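Local coordinates for protein DyP2 (Amycolatopsis sp. ATCC 39116, PDB 4G2C) that binds haem and manganese and probably acts as a multifunctional dye-decolourising peroxidase, at residues A[46-59]-A[253-267]. Sequence-based numbering, arbitrary orientation.
Sequences EAATMLDELQPNIL and VLVPDPAAPDPTVHF
The H266 ring lies beside E53, whose CG meets it obliquely, 3.6 Å from H266 CD2. V265 CG2 sits over one face of the imidazole, offset toward its rim. P261 CB and a water lie at the edge, in plane. This water, 2.8 Å from H266 NE2, donates to E53 OE2, which also forms a salt bridge with R491. The E53 carboxylate is turned 76° from the ring. At ND1 the ring accepts from D262 N, which is tilted out of its plane. Replacing H266 with an alanine would probably cost D262 N this acceptor and E53 its water link.

V265 O lies at the edge of the F267 ring, in plane. M50 CG meets this ring obliquely, 3.4 Å from F267 CD1; the side chains cross at about a right angle. With CG anti to the backbone N (chi1 179°), M50 then bends, bringing SD tip to tip with L254 CD1. L254 CD2 is 3.7 Å from L54 CD1. I58 CG2 packs on V253 CG2, and L59 CD2 on V253 CG1. V265 CG1 touches E46 CB, and V265 CG2 touches T49 CG2.

M50 CA lies 3.2 Å from V265 O in a CA-H···O contact. A second water bridges M50 O, V265 O and F267 N; another joins Q55 N to F267 O. Helix 45-53 and the loop after it pack against residues leading into strands 255-256 and 267-278. This is structural packing, with the V253 side chain about 13 Å from the haem. Direct contact is mainly apolar and waters carry the hydrogen bonding, so the fit rests on shape and those waters.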
loop_
_atom_site.group_PDB
_atom_site.type_symbol
_atom_site.label_atom_id
_atom_site.label_comp_id
_atom_site.label_asym_id
_atom_site.label_seq_id
_atom_site.Cartn_x
_atom_site.Cartn_y
_atom_site.Cartn_z
ATOM N N GLU A 46 8.938 -12.884 -25.053
ATOM C CA GLU A 46 7.658 -12.431 -24.537
ATOM C C GLU A 46 7.817 -11.581 -23.278
ATOM O O GLU A 46 7.131 -10.574 -23.119
ATOM C CB GLU A 46 6.744 -13.632 -24.289
ATOM C CG GLU A 46 6.470 -14.409 -25.571
ATOM C CD GLU A 46 5.679 -15.685 -25.342
ATOM O OE1 GLU A 46 5.620 -16.167 -24.182
ATOM O OE2 GLU A 46 5.112 -16.204 -26.330
ATOM N N ALA A 47 8.736 -11.978 -22.397
ATOM C CA ALA A 47 8.953 -11.244 -21.164
ATOM C C ALA A 47 9.365 -9.813 -21.469
ATOM O O ALA A 47 8.935 -8.883 -20.793
ATOM C CB ALA A 47 9.999 -11.937 -20.279
ATOM N N ALA A 48 10.205 -9.638 -22.481
ATOM C CA ALA A 48 10.645 -8.307 -22.890
ATOM C C ALA A 48 9.476 -7.496 -23.461
ATOM O O ALA A 48 9.323 -6.308 -23.182
ATOM C CB ALA A 48 11.769 -8.419 -23.906
ATOM N N THR A 49 8.651 -8.151 -24.261
ATOM C CA THR A 49 7.455 -7.524 -24.793
ATOM C C THR A 49 6.544 -7.078 -23.643
ATOM O O THR A 49 6.025 -5.963 -23.637
ATOM C CB THR A 49 6.695 -8.507 -25.714
ATOM O OG1 THR A 49 7.592 -9.011 -26.715
ATOM C CG2 THR A 49 5.509 -7.830 -26.396
ATOM N N MET A 50 6.363 -7.957 -22.666
ATOM C CA MET A 50 5.490 -7.664 -21.532
ATOM C C MET A 50 5.886 -6.362 -20.856
ATOM O O MET A 50 5.035 -5.549 -20.520
ATOM C CB MET A 50 5.498 -8.814 -20.523
ATOM C CG MET A 50 4.623 -8.570 -19.292
ATOM S SD MET A 50 5.541 -7.631 -18.070
ATOM C CE MET A 50 6.768 -8.845 -17.581
ATOM N N LEU A 51 7.187 -6.176 -20.675
ATOM C CA LEU A 51 7.727 -4.952 -20.096
ATOM C C LEU A 51 7.459 -3.711 -20.938
ATOM O O LEU A 51 7.311 -2.616 -20.388
ATOM C CB LEU A 51 9.236 -5.084 -19.881
ATOM C CG LEU A 51 9.697 -5.866 -18.651
ATOM C CD1 LEU A 51 11.223 -5.995 -18.642
ATOM C CD2 LEU A 51 9.202 -5.202 -17.373
ATOM N N ASP A 52 7.440 -3.883 -22.263
ATOM C CA ASP A 52 7.196 -2.786 -23.198
ATOM C C ASP A 52 5.736 -2.392 -23.169
ATOM O O ASP A 52 5.381 -1.278 -23.557
ATOM C CB ASP A 52 7.561 -3.186 -24.640
ATOM C CG ASP A 52 9.058 -3.266 -24.867
ATOM O OD1 ASP A 52 9.794 -2.520 -24.185
ATOM O OD2 ASP A 52 9.495 -4.074 -25.715
ATOM N N GLU A 53 4.885 -3.309 -22.722
ATOM C CA GLU A 53 3.448 -3.051 -22.746
ATOM C C GLU A 53 2.845 -2.874 -21.348
ATOM O O GLU A 53 1.643 -2.699 -21.198
ATOM C CB GLU A 53 2.723 -4.146 -23.517
ATOM C CG GLU A 53 3.176 -4.278 -24.961
ATOM C CD GLU A 53 2.686 -3.133 -25.849
ATOM O OE1 GLU A 53 2.088 -2.167 -25.327
ATOM O OE2 GLU A 53 2.904 -3.198 -27.076
ATOM N N LEU A 54 3.693 -2.901 -20.331
ATOM C CA LEU A 54 3.234 -2.777 -18.950
ATOM C C LEU A 54 3.332 -1.337 -18.482
ATOM O O LEU A 54 4.324 -0.665 -18.747
ATOM C CB LEU A 54 4.084 -3.651 -18.014
ATOM C CG LEU A 54 3.492 -3.834 -16.615
ATOM C CD1 LEU A 54 2.350 -4.855 -16.646
ATOM C CD2 LEU A 54 4.549 -4.230 -15.591
ATOM N N GLN A 55 2.320 -0.884 -17.746
ATOM C CA GLN A 55 2.403 0.408 -17.068
ATOM C C GLN A 55 3.480 0.405 -15.989
ATOM O O GLN A 55 3.761 -0.636 -15.395
ATOM C CB GLN A 55 1.065 0.793 -16.428
ATOM C CG GLN A 55 -0.083 1.045 -17.397
ATOM C CD GLN A 55 -1.296 1.565 -16.668
ATOM O OE1 GLN A 55 -1.180 2.440 -15.812
ATOM N NE2 GLN A 55 -2.462 1.018 -16.977
ATOM N N PRO A 56 4.082 1.585 -15.735
ATOM C CA PRO A 56 4.964 1.838 -14.589
ATOM C C PRO A 56 4.209 1.716 -13.256
ATOM O O PRO A 56 2.970 1.647 -13.225
ATOM C CB PRO A 56 5.384 3.304 -14.785
ATOM C CG PRO A 56 5.103 3.620 -16.212
ATOM C CD PRO A 56 3.929 2.779 -16.586
ATOM N N ASN A 57 4.972 1.702 -12.167
ATOM C CA ASN A 57 4.442 1.726 -10.804
ATOM C C ASN A 57 3.969 0.354 -10.317
ATOM O O ASN A 57 3.610 0.198 -9.153
ATOM C CB ASN A 57 3.338 2.785 -10.650
ATOM C CG ASN A 57 3.085 3.166 -9.191
ATOM O OD1 ASN A 57 4.010 3.209 -8.368
ATOM N ND2 ASN A 57 1.835 3.437 -8.863
ATOM N N ILE A 58 3.988 -0.643 -11.205
ATOM C CA ILE A 58 3.452 -1.944 -10.848
ATOM C C ILE A 58 4.550 -2.884 -10.335
ATOM O O ILE A 58 4.558 -3.235 -9.167
ATOM C CB ILE A 58 2.636 -2.578 -12.005
ATOM C CG1 ILE A 58 1.402 -1.719 -12.323
ATOM C CG2 ILE A 58 2.191 -3.981 -11.626
ATOM C CD1 ILE A 58 0.734 -2.023 -13.685
ATOM N N LEU A 59 5.471 -3.278 -11.205
ATOM C CA LEU A 59 6.586 -4.139 -10.795
ATOM C C LEU A 59 7.609 -3.381 -9.926
ATOM O O LEU A 59 8.413 -3.985 -9.214
ATOM C CB LEU A 59 7.283 -4.764 -12.012
ATOM C CG LEU A 59 6.584 -5.821 -12.874
ATOM C CD1 LEU A 59 7.443 -6.167 -14.069
ATOM C CD2 LEU A 59 6.245 -7.110 -12.089
ATOM N N VAL A 253 1.364 -10.303 -8.820
ATOM C CA VAL A 253 0.945 -8.945 -9.129
ATOM C C VAL A 253 0.383 -8.838 -10.543
ATOM O O VAL A 253 -0.575 -8.114 -10.770
ATOM C CB VAL A 253 2.098 -7.925 -8.905
ATOM C CG1 VAL A 253 3.248 -8.172 -9.879
ATOM C CG2 VAL A 253 1.587 -6.502 -9.015
ATOM N N LEU A 254 0.959 -9.576 -11.489
ATOM C CA LEU A 254 0.537 -9.453 -12.879
ATOM C C LEU A 254 -0.614 -10.386 -13.239
ATOM O O LEU A 254 -0.708 -11.517 -12.744
ATOM C CB LEU A 254 1.698 -9.703 -13.827
ATOM C CG LEU A 254 2.887 -8.753 -13.733
ATOM C CD1 LEU A 254 3.943 -9.125 -14.785
ATOM C CD2 LEU A 254 2.433 -7.305 -13.915
ATOM N N VAL A 255 -1.465 -9.890 -14.129
ATOM C CA VAL A 255 -2.637 -10.600 -14.623
ATOM C C VAL A 255 -2.679 -10.382 -16.138
ATOM O O VAL A 255 -2.476 -9.261 -16.609
ATOM C CB VAL A 255 -3.933 -9.990 -14.021
ATOM C CG1 VAL A 255 -5.140 -10.757 -14.457
ATOM C CG2 VAL A 255 -3.857 -9.927 -12.479
ATOM N N PRO A 256 -2.925 -11.452 -16.908
ATOM C CA PRO A 256 -3.112 -11.279 -18.351
ATOM C C PRO A 256 -4.227 -10.270 -18.588
ATOM O O PRO A 256 -5.243 -10.324 -17.903
ATOM C CB PRO A 256 -3.539 -12.673 -18.823
ATOM C CG PRO A 256 -2.975 -13.634 -17.755
ATOM C CD PRO A 256 -2.978 -12.864 -16.478
ATOM N N ASP A 257 -4.022 -9.346 -19.524
ATOM C CA ASP A 257 -5.017 -8.332 -19.843
ATOM C C ASP A 257 -6.047 -8.906 -20.823
ATOM O O ASP A 257 -5.777 -9.039 -22.013
ATOM C CB ASP A 257 -4.324 -7.115 -20.445
ATOM C CG ASP A 257 -5.264 -5.955 -20.649
ATOM O OD1 ASP A 257 -6.471 -6.122 -20.365
ATOM O OD2 ASP A 257 -4.796 -4.885 -21.101
ATOM N N PRO A 258 -7.240 -9.259 -20.324
ATOM C CA PRO A 258 -8.137 -10.102 -21.138
ATOM C C PRO A 258 -8.619 -9.478 -22.456
ATOM O O PRO A 258 -8.809 -10.205 -23.438
ATOM C CB PRO A 258 -9.312 -10.411 -20.190
ATOM C CG PRO A 258 -9.230 -9.393 -19.100
ATOM C CD PRO A 258 -7.785 -8.967 -18.988
ATOM N N ALA A 259 -8.808 -8.164 -22.481
ATOM C CA ALA A 259 -9.279 -7.479 -23.682
ATOM C C ALA A 259 -8.142 -7.005 -24.591
ATOM O O ALA A 259 -8.386 -6.319 -25.568
ATOM C CB ALA A 259 -10.163 -6.299 -23.297
ATOM N N ALA A 260 -6.906 -7.345 -24.252
ATOM C CA ALA A 260 -5.754 -6.897 -25.026
ATOM C C ALA A 260 -5.581 -7.703 -26.310
ATOM O O ALA A 260 -6.134 -8.791 -26.448
ATOM C CB ALA A 260 -4.500 -6.991 -24.188
ATOM N N PRO A 261 -4.789 -7.181 -27.254
ATOM C CA PRO A 261 -4.624 -7.916 -28.512
ATOM C C PRO A 261 -3.981 -9.287 -28.298
ATOM O O PRO A 261 -4.279 -10.219 -29.045
ATOM C CB PRO A 261 -3.708 -6.999 -29.334
ATOM C CG PRO A 261 -3.863 -5.638 -28.709
ATOM C CD PRO A 261 -4.033 -5.915 -27.252
ATOM N N ASP A 262 -3.128 -9.413 -27.282
ATOM C CA ASP A 262 -2.473 -10.683 -26.982
ATOM C C ASP A 262 -2.182 -10.828 -25.490
ATOM O O ASP A 262 -1.131 -10.387 -24.993
ATOM C CB ASP A 262 -1.182 -10.819 -27.786
ATOM C CG ASP A 262 -0.576 -12.207 -27.682
ATOM O OD1 ASP A 262 -1.051 -13.010 -26.848
ATOM O OD2 ASP A 262 0.391 -12.492 -28.417
ATOM N N PRO A 263 -3.122 -11.445 -24.764
ATOM C CA PRO A 263 -2.989 -11.653 -23.320
ATOM C C PRO A 263 -1.788 -12.511 -22.949
ATOM O O PRO A 263 -1.470 -12.592 -21.770
ATOM C CB PRO A 263 -4.295 -12.363 -22.946
ATOM C CG PRO A 263 -5.270 -11.901 -23.995
ATOM C CD PRO A 263 -4.461 -11.810 -25.255
ATOM N N THR A 264 -1.116 -13.123 -23.918
ATOM C CA THR A 264 0.065 -13.908 -23.577
ATOM C C THR A 264 1.280 -13.012 -23.327
ATOM O O THR A 264 2.291 -13.471 -22.799
ATOM C CB THR A 264 0.393 -14.977 -24.649
ATOM O OG1 THR A 264 0.762 -14.341 -25.883
ATOM C CG2 THR A 264 -0.815 -15.858 -24.888
ATOM N N VAL A 265 1.172 -11.735 -23.696
ATOM C CA VAL A 265 2.272 -10.788 -23.505
ATOM C C VAL A 265 1.791 -9.430 -23.000
ATOM O O VAL A 265 2.593 -8.558 -22.633
ATOM C CB VAL A 265 3.089 -10.570 -24.807
ATOM C CG1 VAL A 265 3.623 -11.898 -25.335
ATOM C CG2 VAL A 265 2.252 -9.850 -25.866
ATOM N N HIS A 266 0.480 -9.252 -22.993
ATOM C CA HIS A 266 -0.117 -8.008 -22.557
ATOM C C HIS A 266 -0.733 -8.175 -21.175
ATOM O O HIS A 266 -1.716 -8.900 -21.006
ATOM C CB HIS A 266 -1.139 -7.564 -23.585
ATOM C CG HIS A 266 -0.528 -7.245 -24.911
ATOM N ND1 HIS A 266 -1.232 -7.310 -26.095
ATOM C CD2 HIS A 266 0.729 -6.860 -25.241
ATOM C CE1 HIS A 266 -0.433 -6.979 -27.095
ATOM N NE2 HIS A 266 0.761 -6.700 -26.602
ATOM N N PHE A 267 -0.143 -7.499 -20.193
ATOM C CA PHE A 267 -0.482 -7.727 -18.789
ATOM C C PHE A 267 -0.953 -6.489 -18.038
ATOM O O PHE A 267 -0.540 -5.368 -18.332
ATOM C CB PHE A 267 0.714 -8.341 -18.049
ATOM C CG PHE A 267 0.947 -9.786 -18.379
ATOM C CD1 PHE A 267 1.606 -10.145 -19.551
ATOM C CD2 PHE A 267 0.498 -10.786 -17.522
ATOM C CE1 PHE A 267 1.825 -11.479 -19.865
ATOM C CE2 PHE A 267 0.704 -12.124 -17.827
ATOM C CZ PHE A 267 1.372 -12.475 -19.002
HETATM O O HOH W 1 2.620 -16.436 -26.900
HETATM O O HOH W 2 2.372 -6.202 -20.461
HETATM O O HOH W 3 2.801 -5.494 -28.185
HETATM O O HOH W 4 -0.349 -2.714 -17.421
#